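Local coordinates for protein phosphoribosylaminoimidazole-succinocarboxamide synthase (Ehrlichia chaffeensis str. Arkansas, PDB 3KRE) that catalyses the ATP-dependent joining of L-aspartate to the carboxylate of carboxyaminoimidazole ribonucleotide, forming SAICAR in de novo purine biosynthesis, at residues Arg224-Ile228 and Ser229-Arg233; Leu243-Val246 and Ile247-Tyr250. All coordinates share one frame; numbering follows the deposited sequence.

Overall arrangement
Both contacts are local, each within one unbroken run of chain; the second opens after the first has closed, with centres about 12 Å apart. Interaction 1 reverses the chain at the end of strand 223-227, its strand side buried and its turn at the surface; interaction 2 starts helix 246-257, with an exposed polar side and a partly buried apolar one. Chemistry follows place: in 224-233 an aspartate gathers hydroxyls and an indole meets a guanidinium, whereas in 243-250 backbone helix bonds, a stacked amide and carboxylate and a valine-tyrosine contact prevail. Helix 237-240 touches both through Arg238, and one ethanediol, probably from the crystallisation liquor, is hydrogen-bonded to Lys232 and Asn245.

Interaction 1: residues Arg224-Ile228 and Ser229-Arg233; sequences RLWDI and STNKR. With EDO (1,2-ethanediol), chain H.
Trp226 and Arg233 run side by side in the same direction, the indole bringing CZ2 over the centre of one face of the guanidinium, 3.9 Å from Arg233 CZ. The two planes are 56° apart, too inclined for a parallel stack, and Arg233 CG lies 3.7 Å from Trp226 NE1. In the plane of the indole, a water accepts from Trp226 NE1 at 2.7 Å, with a weak second bond from Arg233 NH1. Along the backbone the chain doubles back: Asp227 N donates to Lys232 O at 2.8 Å, while Trp226 and Arg233 form a single beta bridge. Asp227, its CG anti to the backbone N (chi1 179°), turns its carboxylate into the bend. Asp227 OD2 receives Ser229 OG on the syn lone pair at 2.8 Å, and Thr230 OG1 at 2.7 Å and Thr230 N from the anti side, both tilted out of the carboxylate plane. Thr230 OG1 in turn accepts from Lys232 N in an ST turn. The guanidinium of Arg233 forms salt bridges with Asp130 and Asp237. Three donors on one oxygen, with Lys256 in a long, weak ion pair to OD1, would probably favour the ionised form of Asp227 and help hold the turn that follows strand 223-227.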
loop_
_atom_site.group_PDB
_atom_site.type_symbol
_atom_site.label_atom_id
_atom_site.label_comp_id
_atom_site.label_asym_id
_atom_site.label_seq_id
_atom_site.Cartn_x
_atom_site.Cartn_y
_atom_site.Cartn_z
ATOM N N ARG A 224 5.810 -6.074 0.760
ATOM C CA ARG A 224 6.859 -6.959 1.280
ATOM C C ARG A 224 8.133 -6.602 0.536
ATOM O O ARG A 224 8.138 -6.500 -0.716
ATOM C CB ARG A 224 6.552 -8.429 1.082
ATOM C CG ARG A 224 5.536 -8.957 2.055
ATOM C CD ARG A 224 5.428 -10.473 2.006
ATOM N NE ARG A 224 4.585 -10.899 3.086
ATOM C CZ ARG A 224 3.269 -11.063 3.054
ATOM N NH1 ARG A 224 2.569 -10.907 1.937
ATOM N NH2 ARG A 224 2.632 -11.364 4.187
ATOM N N LEU A 225 9.194 -6.392 1.317
ATOM C CA LEU A 225 10.451 -5.783 0.817
ATOM C C LEU A 225 11.588 -6.570 1.402
ATOM O O LEU A 225 11.752 -6.587 2.610
ATOM C CB LEU A 225 10.559 -4.328 1.282
ATOM C CG LEU A 225 9.500 -3.379 0.746
ATOM C CD1 LEU A 225 9.539 -1.968 1.455
ATOM C CD2 LEU A 225 9.506 -3.218 -0.804
ATOM N N TRP A 226 12.365 -7.243 0.562
ATOM C CA TRP A 226 13.477 -8.048 1.070
ATOM C C TRP A 226 14.790 -7.503 0.541
ATOM O O TRP A 226 14.901 -7.189 -0.621
ATOM C CB TRP A 226 13.387 -9.510 0.621
ATOM C CG TRP A 226 12.184 -10.269 1.107
ATOM C CD1 TRP A 226 11.213 -9.824 1.949
ATOM C CD2 TRP A 226 11.841 -11.610 0.774
ATOM N NE1 TRP A 226 10.279 -10.794 2.161
ATOM C CE2 TRP A 226 10.633 -11.907 1.441
ATOM C CE3 TRP A 226 12.421 -12.589 -0.048
ATOM C CZ2 TRP A 226 9.990 -13.137 1.318
ATOM C CZ3 TRP A 226 11.787 -13.830 -0.153
ATOM C CH2 TRP A 226 10.576 -14.084 0.518
ATOM N N ASP A 227 15.793 -7.424 1.399
ATOM C CA ASP A 227 17.121 -7.091 0.984
ATOM C C ASP A 227 17.596 -8.168 -0.004
ATOM O O ASP A 227 17.462 -9.379 0.235
ATOM C CB ASP A 227 18.043 -7.017 2.204
ATOM C CG ASP A 227 19.464 -6.691 1.809
ATOM O OD1 ASP A 227 19.654 -5.555 1.384
ATOM O OD2 ASP A 227 20.326 -7.593 1.853
ATOM N N ILE A 228 18.121 -7.747 -1.147
ATOM C CA ILE A 228 18.436 -8.715 -2.221
ATOM C C ILE A 228 19.576 -9.691 -1.842
ATOM O O ILE A 228 19.494 -10.911 -2.090
ATOM C CB ILE A 228 18.739 -7.973 -3.553
ATOM C CG1 ILE A 228 17.411 -7.564 -4.197
ATOM C CG2 ILE A 228 19.561 -8.844 -4.516
ATOM C CD1 ILE A 228 17.535 -6.599 -5.384
ATOM N N SER A 229 20.611 -9.165 -1.224
ATOM C CA SER A 229 21.785 -9.963 -0.910
ATOM C C SER A 229 21.553 -11.016 0.205
ATOM O O SER A 229 22.136 -12.110 0.149
ATOM C CB SER A 229 22.952 -9.036 -0.556
ATOM O OG SER A 229 22.705 -8.340 0.657
ATOM N N THR A 230 20.705 -10.699 1.192
ATOM C CA THR A 230 20.535 -11.540 2.401
ATOM C C THR A 230 19.158 -12.171 2.520
ATOM O O THR A 230 18.957 -13.079 3.323
ATOM C CB THR A 230 20.704 -10.706 3.641
ATOM O OG1 THR A 230 19.792 -9.597 3.579
ATOM C CG2 THR A 230 22.099 -10.168 3.702
ATOM N N ASN A 231 18.209 -11.685 1.730
ATOM C CA ASN A 231 16.810 -12.014 1.922
ATOM C C ASN A 231 16.257 -11.567 3.265
ATOM O O ASN A 231 15.241 -12.066 3.661
ATOM C CB ASN A 231 16.547 -13.522 1.771
ATOM C CG ASN A 231 16.786 -14.009 0.374
ATOM O OD1 ASN A 231 17.417 -15.041 0.177
ATOM N ND2 ASN A 231 16.283 -13.267 -0.604
ATOM N N LYS A 232 16.898 -10.618 3.943
ATOM C CA LYS A 232 16.306 -10.041 5.150
ATOM C C LYS A 232 15.018 -9.306 4.793
ATOM O O LYS A 232 14.984 -8.551 3.852
ATOM C CB LYS A 232 17.235 -9.040 5.749
ATOM C CG LYS A 232 16.954 -8.703 7.173
ATOM C CD LYS A 232 18.280 -8.419 7.867
ATOM C CE LYS A 232 18.060 -7.943 9.250
ATOM N NZ LYS A 232 19.174 -7.064 9.661
ATOM N N ARG A 233 13.985 -9.542 5.571
ATOM C CA ARG A 233 12.698 -8.850 5.428
ATOM C C ARG A 233 12.808 -7.497 6.071
ATOM O O ARG A 233 13.325 -7.388 7.192
ATOM C CB ARG A 233 11.608 -9.670 6.105
ATOM C CG ARG A 233 11.520 -11.100 5.592
ATOM C CD ARG A 233 10.229 -11.788 6.044
ATOM N NE ARG A 233 10.204 -13.212 5.700
ATOM C CZ ARG A 233 9.216 -13.876 5.086
ATOM N NH1 ARG A 233 8.093 -13.281 4.727
ATOM N NH2 ARG A 233 9.364 -15.177 4.846
HETATM C C1 EDO H . 16.607 -4.599 8.721
HETATM O O1 EDO H . 17.915 -5.074 8.367
HETATM C C2 EDO H . 16.223 -4.860 10.176
HETATM O O2 EDO H . 17.332 -4.532 11.032
HETATM O O HOH W 1 8.395 -9.955 3.884
#

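Interaction 2: residues Leu243-Val246 and Ile247-Tyr250; sequences LGNV and IEGY. With EDO (1,2-ethanediol), chain J; EDO (1,2-ethanediol), chain H.
The amide of Asn245 and the carboxylate of Glu248 stack with their planes 23° apart, Glu248 OE1 lying 3.6 Å from Asn245 CG. Glu248 bends at chi2 (79°), which folds its carboxylate back toward the start of the helix, where OE1 also approaches Asn245 CA at 3.1 Å. One ethanediol spans the two residues, accepting from Asn245 N through O2 and donating from O1 to Glu248 OE1 at 2.6 Å; O2 of a second accepts from Asn245 ND2 at 3.1 Å. Although Asn245 holds the N-cap position, its side chain makes no capping bond. The ring of Tyr250 meets Val246 O obliquely, with CD2 3.2 Å from that oxygen, and Val246 CG1 lies 3.9 Å from Tyr250 CE2 as the two side chains run alongside each other. Helix bonds start at once: Gly249 N donates to Asn245 O at 3.1 Å, and Tyr250 N to Val246 O at 3.2 Å. Tyr250 OH is hydrogen-bonded to Asp221. This first turn of helix 246-257 packs Ile247 and Tyr250 on Leu70 of helix 67-84, while Val246 rests on Arg238 and Tyr239 of helix 237-240.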
loop_
_atom_site.group_PDB
_atom_site.type_symbol
_atom_site.label_atom_id
_atom_site.label_comp_id
_atom_site.label_asym_id
_atom_site.label_seq_id
_atom_site.Cartn_x
_atom_site.Cartn_y
_atom_site.Cartn_z
ATOM N N LEU A 243 10.251 -10.895 14.427
ATOM C CA LEU A 243 11.672 -10.924 14.099
ATOM C C LEU A 243 12.504 -9.843 14.790
ATOM O O LEU A 243 13.746 -9.887 14.726
ATOM C CB LEU A 243 11.879 -10.787 12.597
ATOM C CG LEU A 243 11.100 -11.756 11.711
ATOM C CD1 LEU A 243 11.393 -11.516 10.210
ATOM C CD2 LEU A 243 11.391 -13.185 12.151
ATOM N N GLY A 244 11.839 -8.899 15.447
ATOM C CA GLY A 244 12.522 -7.798 16.100
ATOM C C GLY A 244 13.079 -6.844 15.069
ATOM O O GLY A 244 12.962 -7.095 13.877
ATOM N N ASN A 245 13.652 -5.722 15.526
ATOM C CA ASN A 245 14.229 -4.717 14.641
ATOM C C ASN A 245 13.227 -4.240 13.598
ATOM O O ASN A 245 13.537 -4.059 12.424
ATOM C CB ASN A 245 15.536 -5.225 13.964
ATOM C CG ASN A 245 16.783 -4.913 14.771
ATOM O OD1 ASN A 245 16.753 -4.781 16.000
ATOM N ND2 ASN A 245 17.921 -4.866 14.075
ATOM N N VAL A 246 11.986 -4.048 14.030
ATOM C CA VAL A 246 10.936 -3.580 13.117
ATOM C C VAL A 246 11.251 -2.186 12.600
ATOM O O VAL A 246 11.281 -1.953 11.379
ATOM C CB VAL A 246 9.542 -3.650 13.809
ATOM C CG1 VAL A 246 8.438 -2.982 12.951
ATOM C CG2 VAL A 246 9.228 -5.150 14.190
ATOM N N ILE A 247 11.551 -1.262 13.512
ATOM C CA ILE A 247 11.756 0.105 13.078
ATOM C C ILE A 247 13.015 0.192 12.230
ATOM O O ILE A 247 13.049 0.941 11.265
ATOM C CB ILE A 247 11.762 1.109 14.249
ATOM C CG1 ILE A 247 11.540 2.552 13.748
ATOM C CG2 ILE A 247 13.065 0.951 15.045
ATOM C CD1 ILE A 247 10.177 2.810 13.101
ATOM N N GLU A 248 14.031 -0.598 12.578
ATOM C CA GLU A 248 15.272 -0.632 11.807
ATOM C C GLU A 248 15.019 -1.048 10.357
ATOM O O GLU A 248 15.649 -0.525 9.433
ATOM C CB GLU A 248 16.289 -1.571 12.470
ATOM C CG GLU A 248 16.901 -1.003 13.749
ATOM C CD GLU A 248 16.028 -1.110 15.013
ATOM O OE1 GLU A 248 14.963 -1.762 14.968
ATOM O OE2 GLU A 248 16.415 -0.537 16.081
ATOM N N GLY A 249 14.112 -1.984 10.138
ATOM C CA GLY A 249 13.800 -2.386 8.749
ATOM C C GLY A 249 13.149 -1.244 8.001
ATOM O O GLY A 249 13.547 -0.909 6.912
ATOM N N TYR A 250 12.175 -0.590 8.622
ATOM C CA TYR A 250 11.490 0.535 7.970
ATOM C C TYR A 250 12.483 1.672 7.729
ATOM O O TYR A 250 12.432 2.319 6.686
ATOM C CB TYR A 250 10.344 1.064 8.821
ATOM C CG TYR A 250 9.107 0.183 8.904
ATOM C CD1 TYR A 250 7.850 0.727 8.727
ATOM C CD2 TYR A 250 9.191 -1.188 9.120
ATOM C CE1 TYR A 250 6.689 -0.062 8.798
ATOM C CE2 TYR A 250 8.029 -1.989 9.190
ATOM C CZ TYR A 250 6.791 -1.403 9.062
ATOM O OH TYR A 250 5.662 -2.188 9.123
HETATM C C1 EDO J . 14.385 -2.464 18.123
HETATM O O1 EDO J . 13.456 -2.107 17.116
HETATM C C2 EDO J . 14.175 -3.857 18.719
HETATM O O2 EDO J . 13.205 -4.671 18.104
HETATM C C1 EDO H . 16.607 -4.599 8.721
HETATM O O1 EDO H . 17.915 -5.074 8.367
HETATM C C2 EDO H . 16.223 -4.860 10.176
HETATM O O2 EDO H . 17.332 -4.532 11.032
#